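Local coordinates for beta-xylosidase (Uncultured organism, PDB 4MLG), which probably hydrolyses beta-1,4-xylosidic bonds, releasing xylose from the non-reducing ends of xylo-oligosaccharides, as a beta-propeller glycoside hydrolase of family 43, at residues 19-24 and 86-91; 26-31 and 51-56. All coordinates share one frame; numbering follows the deposited sequence.

Interaction 1: residues 19-24 and 86-91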
# COMPACT_ATOMS: atom_id res chain seq x y z
N HIS A 19 -14.76 24.72 -8.41
CA HIS A 19 -14.23 24.87 -9.76
C HIS A 19 -15.28 25.52 -10.65
O HIS A 19 -16.48 25.43 -10.38
CB HIS A 19 -13.84 23.52 -10.34
CG HIS A 19 -12.68 22.87 -9.64
ND1 HIS A 19 -11.40 22.88 -10.17
CD2 HIS A 19 -12.60 22.21 -8.47
CE1 HIS A 19 -10.59 22.24 -9.34
NE2 HIS A 19 -11.29 21.82 -8.30
N VAL A 20 -14.83 26.17 -11.72
CA VAL A 20 -15.74 26.79 -12.67
C VAL A 20 -15.82 25.99 -13.96
O VAL A 20 -14.88 25.95 -14.75
CB VAL A 20 -15.31 28.23 -12.99
CG1 VAL A 20 -16.35 28.90 -13.89
CG2 VAL A 20 -15.13 29.03 -11.71
N PHE A 21 -16.96 25.33 -14.16
CA PHE A 21 -17.19 24.53 -15.36
C PHE A 21 -18.43 25.02 -16.08
O PHE A 21 -19.49 25.16 -15.48
CB PHE A 21 -17.37 23.06 -14.98
CG PHE A 21 -16.15 22.44 -14.35
CD1 PHE A 21 -14.88 22.69 -14.87
CD2 PHE A 21 -16.26 21.61 -13.25
CE1 PHE A 21 -13.76 22.12 -14.30
CE2 PHE A 21 -15.14 21.04 -12.67
CZ PHE A 21 -13.89 21.29 -13.19
N ASN A 22 -18.29 25.30 -17.38
CA ASN A 22 -19.40 25.76 -18.21
C ASN A 22 -20.08 27.01 -17.64
O ASN A 22 -21.31 27.08 -17.60
CB ASN A 22 -20.43 24.65 -18.42
CG ASN A 22 -19.86 23.45 -19.15
OD1 ASN A 22 -18.98 23.59 -20.00
ND2 ASN A 22 -20.36 22.26 -18.81
N ASP A 23 -19.26 27.97 -17.21
CA ASP A 23 -19.74 29.21 -16.60
C ASP A 23 -20.59 28.98 -15.34
O ASP A 23 -21.32 29.86 -14.90
CB ASP A 23 -20.51 30.07 -17.61
CG ASP A 23 -19.65 30.48 -18.78
OD1 ASP A 23 -18.41 30.36 -18.68
OD2 ASP A 23 -20.21 30.93 -19.80
N LYS A 24 -20.46 27.78 -14.78
CA LYS A 24 -21.13 27.42 -13.54
C LYS A 24 -20.09 27.08 -12.49
O LYS A 24 -19.01 26.58 -12.83
CB LYS A 24 -22.06 26.23 -13.75
CG LYS A 24 -23.43 26.57 -14.32
CD LYS A 24 -24.23 25.31 -14.59
CE LYS A 24 -25.73 25.57 -14.45
NZ LYS A 24 -26.09 25.90 -13.04
N SER A 86 -11.59 15.32 -1.53
CA SER A 86 -11.29 15.03 -2.93
C SER A 86 -11.14 16.31 -3.76
O SER A 86 -11.35 17.42 -3.27
CB SER A 86 -12.40 14.16 -3.53
OG SER A 86 -13.65 14.81 -3.45
N ASP A 87 -10.77 16.14 -5.03
CA ASP A 87 -10.65 17.27 -5.96
C ASP A 87 -10.89 16.80 -7.39
O ASP A 87 -10.71 15.62 -7.71
CB ASP A 87 -9.28 17.94 -5.83
CG ASP A 87 -9.21 19.27 -6.57
OD1 ASP A 87 -10.27 19.79 -6.96
OD2 ASP A 87 -8.09 19.80 -6.75
N VAL A 88 -11.31 17.72 -8.26
CA VAL A 88 -11.69 17.38 -9.63
C VAL A 88 -10.94 18.23 -10.65
O VAL A 88 -10.69 19.41 -10.42
CB VAL A 88 -13.22 17.56 -9.83
CG1 VAL A 88 -13.62 17.23 -11.26
CG2 VAL A 88 -13.99 16.68 -8.86
N ALA A 89 -10.56 17.62 -11.77
CA ALA A 89 -9.90 18.33 -12.86
C ALA A 89 -10.51 17.98 -14.21
O ALA A 89 -10.94 16.85 -14.43
CB ALA A 89 -8.41 18.03 -12.86
N PHE A 90 -10.54 18.95 -15.11
CA PHE A 90 -11.08 18.73 -16.45
C PHE A 90 -9.97 18.63 -17.49
O PHE A 90 -9.19 19.57 -17.67
CB PHE A 90 -12.05 19.86 -16.82
CG PHE A 90 -12.61 19.74 -18.21
CD1 PHE A 90 -13.53 18.75 -18.52
CD2 PHE A 90 -12.22 20.61 -19.21
CE1 PHE A 90 -14.05 18.63 -19.79
CE2 PHE A 90 -12.73 20.50 -20.49
CZ PHE A 90 -13.65 19.51 -20.78
N ARG A 91 -9.90 17.49 -18.17
CA ARG A 91 -8.91 17.28 -19.21
C ARG A 91 -9.40 16.23 -20.21
O ARG A 91 -10.09 15.28 -19.83
CB ARG A 91 -7.57 16.85 -18.60
CG ARG A 91 -6.42 16.80 -19.60
CD ARG A 91 -5.11 16.44 -18.91
NE ARG A 91 -3.95 16.60 -19.78
CZ ARG A 91 -2.69 16.45 -19.39
NH1 ARG A 91 -2.42 16.14 -18.13
NH2 ARG A 91 -1.70 16.62 -20.25

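Interaction 2: residues 26-31 and 51-56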
# COMPACT_ATOMS: atom_id res chain seq x y z
N TYR A 26 -19.05 24.68 -9.64
CA TYR A 26 -19.31 23.39 -9.02
C TYR A 26 -18.48 23.21 -7.75
O TYR A 26 -17.33 23.64 -7.69
CB TYR A 26 -19.02 22.25 -9.99
CG TYR A 26 -19.95 22.19 -11.18
CD1 TYR A 26 -21.06 21.35 -11.18
CD2 TYR A 26 -19.73 22.98 -12.30
CE1 TYR A 26 -21.92 21.30 -12.27
CE2 TYR A 26 -20.58 22.93 -13.39
CZ TYR A 26 -21.67 22.09 -13.37
OH TYR A 26 -22.52 22.04 -14.45
N ILE A 27 -19.07 22.58 -6.74
CA ILE A 27 -18.37 22.31 -5.50
C ILE A 27 -18.30 20.81 -5.25
O ILE A 27 -19.27 20.09 -5.47
CB ILE A 27 -19.05 22.99 -4.30
CG1 ILE A 27 -19.44 24.42 -4.64
CG2 ILE A 27 -18.14 22.96 -3.08
CD1 ILE A 27 -20.15 25.15 -3.52
N TYR A 28 -17.14 20.33 -4.81
CA TYR A 28 -16.95 18.92 -4.52
C TYR A 28 -16.49 18.71 -3.08
O TYR A 28 -15.30 18.54 -2.82
CB TYR A 28 -15.94 18.31 -5.49
CG TYR A 28 -16.33 18.47 -6.95
CD1 TYR A 28 -17.17 17.55 -7.56
CD2 TYR A 28 -15.87 19.54 -7.70
CE1 TYR A 28 -17.53 17.69 -8.89
CE2 TYR A 28 -16.22 19.69 -9.03
CZ TYR A 28 -17.06 18.76 -9.61
OH TYR A 28 -17.42 18.90 -10.93
N PRO A 29 -17.45 18.74 -2.14
CA PRO A 29 -17.14 18.64 -0.71
C PRO A 29 -17.21 17.20 -0.20
O PRO A 29 -17.80 16.34 -0.86
CB PRO A 29 -18.26 19.46 -0.07
CG PRO A 29 -19.43 19.19 -0.96
CD PRO A 29 -18.88 19.01 -2.36
N SER A 30 -16.63 16.96 0.97
CA SER A 30 -16.81 15.69 1.66
C SER A 30 -18.19 15.69 2.30
O SER A 30 -18.81 16.74 2.44
CB SER A 30 -15.73 15.51 2.73
OG SER A 30 -14.43 15.63 2.18
N HIS A 31 -18.67 14.51 2.70
CA HIS A 31 -19.99 14.41 3.32
C HIS A 31 -19.91 13.91 4.76
O HIS A 31 -19.84 12.71 5.00
CB HIS A 31 -20.91 13.50 2.50
CG HIS A 31 -22.32 13.45 2.99
ND1 HIS A 31 -23.27 12.61 2.44
CD2 HIS A 31 -22.95 14.14 3.97
CE1 HIS A 31 -24.42 12.78 3.07
NE2 HIS A 31 -24.25 13.70 4.01
N TYR A 51 -19.82 11.00 -1.81
CA TYR A 51 -19.60 12.33 -2.35
C TYR A 51 -20.88 12.89 -2.98
O TYR A 51 -21.54 12.21 -3.76
CB TYR A 51 -18.50 12.31 -3.41
CG TYR A 51 -17.10 12.15 -2.87
CD1 TYR A 51 -16.73 12.72 -1.67
CD2 TYR A 51 -16.15 11.42 -3.58
CE1 TYR A 51 -15.44 12.57 -1.17
CE2 TYR A 51 -14.87 11.26 -3.10
CZ TYR A 51 -14.52 11.84 -1.89
OH TYR A 51 -13.24 11.68 -1.41
N HIS A 52 -21.20 14.14 -2.64
CA HIS A 52 -22.26 14.87 -3.33
C HIS A 52 -21.61 15.93 -4.22
O HIS A 52 -20.43 16.23 -4.08
CB HIS A 52 -23.20 15.54 -2.32
CG HIS A 52 -24.14 14.59 -1.65
ND1 HIS A 52 -25.50 14.60 -1.88
CD2 HIS A 52 -23.92 13.60 -0.75
CE1 HIS A 52 -26.08 13.66 -1.15
NE2 HIS A 52 -25.14 13.04 -0.45
N VAL A 53 -22.39 16.48 -5.14
CA VAL A 53 -21.91 17.55 -6.01
C VAL A 53 -22.89 18.71 -6.07
O VAL A 53 -24.05 18.53 -6.45
CB VAL A 53 -21.63 17.04 -7.45
CG1 VAL A 53 -21.35 18.21 -8.38
CG2 VAL A 53 -20.46 16.07 -7.45
N PHE A 54 -22.44 19.89 -5.67
CA PHE A 54 -23.28 21.08 -5.68
C PHE A 54 -22.85 22.07 -6.76
O PHE A 54 -21.66 22.17 -7.07
CB PHE A 54 -23.27 21.75 -4.31
CG PHE A 54 -23.72 20.86 -3.19
CD1 PHE A 54 -25.07 20.70 -2.91
CD2 PHE A 54 -22.80 20.19 -2.40
CE1 PHE A 54 -25.49 19.88 -1.88
CE2 PHE A 54 -23.22 19.37 -1.37
CZ PHE A 54 -24.56 19.21 -1.11
N SER A 55 -23.81 22.78 -7.32
CA SER A 55 -23.52 23.77 -8.36
C SER A 55 -24.33 25.05 -8.15
O SER A 55 -25.46 25.01 -7.67
CB SER A 55 -23.80 23.19 -9.75
OG SER A 55 -25.16 22.81 -9.88
N MET A 56 -23.73 26.18 -8.53
CA MET A 56 -24.39 27.47 -8.38
C MET A 56 -24.28 28.29 -9.66
O MET A 56 -23.40 28.04 -10.49
CB MET A 56 -23.79 28.26 -7.22
CG MET A 56 -23.65 27.48 -5.93
SD MET A 56 -22.95 28.46 -4.59
CE MET A 56 -24.24 29.68 -4.35
O HOH W 1 -17.83 15.81 -3.69

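Interaction 1: residues 19-24 and 86-91
Asp87 OD1 is gripped by two N-H groups, one from the facing strand and one from its own. His19 NE2 donates to OD1 at 2.6 Å, along the syn lone pair, the side of the other carboxylate oxygen. The bond is bent, 146° at the hydrogen, and OD1 lies somewhat out of the imidazole plane. The second donor, Val88 N, comes in at 2.7 Å to the same OD1, from above the carboxylate plane. OD2 has its own partner in the backbone N-H of Ile139, so both oxygens are held and the carboxylate has little freedom to rotate. Asp87 CG stands anti to its own nitrogen (chi1 -169°), which carries OD1 across to the histidine.

Val88 O sits over one face of the His19 ring, toward the rim, 3.0 Å from CE1. With an alanine in place of His19, Asp87 OD1 would probably lose its donor from strand 18-21 and the Val88 carbonyl the ring beneath it.

Two residues along, the contact turns apolar. Phe21 brings CE1 to within 3.8 Å of Phe90 CB, while CE2, across the ring from CE1, lies 4.3 Å from Val88 CG1. The Phe90 ring itself leads away from this meeting, and Tyr95 touches both phenylalanines, edge-to-face with Phe21. Just past Phe21 the chain reverses in a type I' turn to Lys24.

The strand axes approach to 8.9 Å at 35°, and side chains rather than a backbone ladder join these two sheets, consistent with adjacent blades of the propeller. Chemically, one directional histidine-carboxylate bond at the buried Asp87 is followed by non-directional apolar contact toward the exposed Phe90.

Interaction 2: residues 26-31 and 51-56
One blade of the family 43 beta-propeller is built here, where strand 24-32 runs antiparallel to strand 50-56. Ile27 and Phe54 form the hydrogen-bonded pair: Ile27 N donates to Phe54 O at 2.6 Å, nearly straight at 167°, and Phe54 N returns a longer bond of 3.2 Å to Ile27 O. Next along, Tyr26 and Ser55 make a non-hydrogen-bonded pair, their side chains on the other face of the sheet from those of Ile27 and Phe54. There the Tyr26 ring brings CD1 to 3.6 Å from Ser55 CB, and Val53 CG1 comes up at the ring's edge. Ser55 OG is bonded to His67 of strand 64-72, the next strand across.

Beyond Ile27 the regular pairing stops, and side chains take over. Tyr28 lies alongside Val53, both pointing the same way, with CD1 3.6 Å from Val53 CG2; its hydroxyl bonds to the carbonyl of Pro118. Pro29 crosses Phe54 at about a right angle, presenting CG in the plane of the phenyl ring, at its CD2-CE2 edge. Met13 of strand 12-14 touches both.

At the far end, the CD2-NE2 edge of His52 meets the face of His31 in an offset edge-to-face pair, centroids 4.8 Å apart and planes at 90°. With CG of His31 anti to the backbone N (chi1 -174°), the ring is carried out to meet that edge. Weak bonds tie the pair to neighbours: Asp50 and Asp11 at His31, Asp66 at His52.

Between Pro29 and His52 a water fills in for the interrupted ladder, donating to Pro29 O at 2.9 Å and to His52 O at 2.7 Å.

How the interactions relate
Interaction 2 is nested in the chain loop that interaction 1 closes, and their centres lie 11 Å apart. A probable hydrogen bond from Tyr26 N to His19 O, 2.8 Å, ties strand 18-21 to strand 24-32, so one sheet carries both contacts: interaction 2 knits it internally, interaction 1 joins it to the sheet of strand 81-91. Tyr28 serves that join too, its CG 3.5 Å from Val88 CG2. Both contacts come near the calcium bound by Asp85 and His274: the side chain of Asp87 is about 6 Å from the ion and that of Ser30, whose OG is hydrogen-bonded to Asp15, about 8 Å.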